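Local coordinates for protein SAHS4 (Ramazzottius varieornatus, PDB 5Z4G) that is probably secreted as a heat-soluble molecular shield that helps the tardigrade survive loss of water, and binds zinc, at residues Q59-K64 with T78-T83. Residues are numbered along the deposited sequence; the frame is centred on the assembly and turned at random.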
loop_
_atom_site.group_PDB
_atom_site.type_symbol
_atom_site.label_atom_id
_atom_site.label_comp_id
_atom_site.label_asym_id
_atom_site.label_seq_id
_atom_site.Cartn_x
_atom_site.Cartn_y
_atom_site.Cartn_z
ATOM N N GLN A 59 -10.634 -10.927 7.209
ATOM C CA GLN A 59 -10.758 -9.756 6.335
ATOM C C GLN A 59 -9.661 -9.667 5.267
ATOM O O GLN A 59 -8.480 -9.565 5.583
ATOM C CB GLN A 59 -10.807 -8.460 7.163
ATOM C CG GLN A 59 -11.036 -7.193 6.344
ATOM C CD GLN A 59 -12.368 -7.202 5.616
ATOM O OE1 GLN A 59 -13.433 -7.227 6.240
ATOM N NE2 GLN A 59 -12.316 -7.192 4.293
ATOM N N LYS A 60 -10.071 -9.713 4.003
ATOM C CA LYS A 60 -9.147 -9.556 2.876
ATOM C C LYS A 60 -8.944 -8.099 2.483
ATOM O O LYS A 60 -9.836 -7.268 2.646
ATOM C CB LYS A 60 -9.637 -10.358 1.665
ATOM C CG LYS A 60 -9.639 -11.866 1.872
ATOM C CD LYS A 60 -8.222 -12.413 1.903
ATOM C CE LYS A 60 -8.214 -13.918 1.787
ATOM N NZ LYS A 60 -6.817 -14.426 1.788
ATOM N N THR A 61 -7.757 -7.812 1.961
ATOM C CA THR A 61 -7.474 -6.564 1.282
ATOM C C THR A 61 -7.296 -6.873 -0.194
ATOM O O THR A 61 -6.550 -7.794 -0.558
ATOM C CB THR A 61 -6.160 -5.926 1.803
ATOM O OG1 THR A 61 -6.250 -5.696 3.212
ATOM C CG2 THR A 61 -5.833 -4.606 1.098
ATOM N N LEU A 62 -7.974 -6.096 -1.030
ATOM C CA LEU A 62 -7.737 -6.102 -2.464
ATOM C C LEU A 62 -7.019 -4.819 -2.849
ATOM O O LEU A 62 -7.413 -3.728 -2.447
ATOM C CB LEU A 62 -9.047 -6.254 -3.244
ATOM C CG LEU A 62 -9.911 -7.469 -2.907
ATOM C CD1 LEU A 62 -11.139 -7.504 -3.804
ATOM C CD2 LEU A 62 -9.131 -8.778 -2.997
ATOM N N LEU A 63 -5.960 -4.958 -3.630
ATOM C CA LEU A 63 -5.187 -3.821 -4.070
ATOM C C LEU A 63 -5.092 -3.852 -5.590
ATOM O O LEU A 63 -4.789 -4.890 -6.171
ATOM C CB LEU A 63 -3.812 -3.926 -3.423
ATOM C CG LEU A 63 -2.678 -3.003 -3.782
ATOM C CD1 LEU A 63 -3.062 -1.567 -3.498
ATOM C CD2 LEU A 63 -1.503 -3.438 -2.917
ATOM N N LYS A 64 -5.358 -2.722 -6.241
ATOM C CA LYS A 64 -5.258 -2.665 -7.698
ATOM C C LYS A 64 -4.471 -1.437 -8.126
ATOM O O LYS A 64 -4.780 -0.332 -7.695
ATOM C CB LYS A 64 -6.652 -2.679 -8.352
ATOM C CG LYS A 64 -6.617 -2.830 -9.875
ATOM C CD LYS A 64 -7.955 -3.252 -10.443
ATOM C CE LYS A 64 -8.809 -2.068 -10.846
ATOM N NZ LYS A 64 -9.714 -2.433 -11.973
ATOM N N THR A 78 -7.946 0.431 -3.378
ATOM C CA THR A 78 -7.929 -0.589 -2.341
ATOM C C THR A 78 -9.338 -0.772 -1.818
ATOM O O THR A 78 -10.115 0.182 -1.718
ATOM C CB THR A 78 -6.991 -0.266 -1.154
ATOM O OG1 THR A 78 -7.400 0.950 -0.525
ATOM C CG2 THR A 78 -5.559 -0.146 -1.600
ATOM N N SER A 79 -9.668 -2.012 -1.508
ATOM C CA SER A 79 -10.949 -2.324 -0.886
ATOM C C SER A 79 -10.769 -3.418 0.137
ATOM O O SER A 79 -9.837 -4.224 0.048
ATOM C CB SER A 79 -12.004 -2.702 -1.928
ATOM O OG SER A 79 -11.604 -3.819 -2.692
ATOM N N PHE A 80 -11.663 -3.412 1.118
ATOM C CA PHE A 80 -11.690 -4.416 2.152
ATOM C C PHE A 80 -13.094 -5.023 2.071
ATOM O O PHE A 80 -13.997 -4.565 2.779
ATOM C CB PHE A 80 -11.401 -3.774 3.523
ATOM C CG PHE A 80 -9.999 -3.225 3.668
ATOM C CD1 PHE A 80 -9.645 -1.984 3.122
ATOM C CD2 PHE A 80 -9.033 -3.938 4.375
ATOM C CE1 PHE A 80 -8.355 -1.485 3.261
ATOM C CE2 PHE A 80 -7.747 -3.436 4.527
ATOM C CZ PHE A 80 -7.405 -2.213 3.967
ATOM N N PRO A 81 -13.290 -6.041 1.185
ATOM C CA PRO A 81 -14.612 -6.647 0.938
ATOM C C PRO A 81 -15.337 -7.027 2.229
ATOM O O PRO A 81 -14.781 -7.746 3.063
ATOM C CB PRO A 81 -14.284 -7.902 0.118
ATOM C CG PRO A 81 -12.995 -7.595 -0.541
ATOM C CD PRO A 81 -12.232 -6.733 0.420
ATOM N N GLY A 82 -16.555 -6.506 2.383
ATOM C CA GLY A 82 -17.349 -6.667 3.600
ATOM C C GLY A 82 -17.491 -5.385 4.407
ATOM O O GLY A 82 -18.427 -5.251 5.191
ATOM N N THR A 83 -16.558 -4.451 4.214
ATOM C CA THR A 83 -16.518 -3.176 4.949
ATOM C C THR A 83 -16.604 -1.970 3.995
ATOM O O THR A 83 -16.614 -2.140 2.771
ATOM C CB THR A 83 -15.239 -3.047 5.813
ATOM O OG1 THR A 83 -14.094 -2.905 4.963
ATOM C CG2 THR A 83 -15.046 -4.246 6.745
HETATM O O HOH W 1 -12.669 -10.374 3.153
#
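Gln59 NE2 gives a hydrogen bond to Pro81 O (2.8 Å). It comes in from above the carbonyl plane. The other N-H runs almost straight to Lys60 O (3.0 Å from NE2), in that carbonyl's plane. Both acceptors lie close to the plane of the Gln59 amide, and together they fix its rotation. The side chain reaches them with CG anti to the backbone N (chi1 -176°) and a bend at chi2 (62°). An alanine here would remove both N-H donors and is likely to leave the turn at Pro81 less firmly held to residues 59-60. Further along, Leu62 and Ser79 form an antiparallel hydrogen-bonded pair, Leu62 N to Ser79 O at 2.9 Å and Ser79 N to Leu62 O at 3.0 Å. Lys60 O also receives a CA-H...O contact from Phe80. On one face of the sheet, Leu62 CD1 packs on Pro81 CG (3.8 Å). On the other, Leu63 CD1 lies beside Thr78 CG2, though Thr78 has two conformers. Thr61 lies alongside Phe80, its CG2 over one ring face; its OG1 bonds to Arg154. A type II turn spans Phe80 to Thr83, where Phe80 O accepts from both Thr83 N and OG1. This is the open end of the antiparallel hairpin of strands 62-66 and 74-79, in a beta barrel like that of fatty-acid-binding proteins. The turn leads to His85, a zinc ligand.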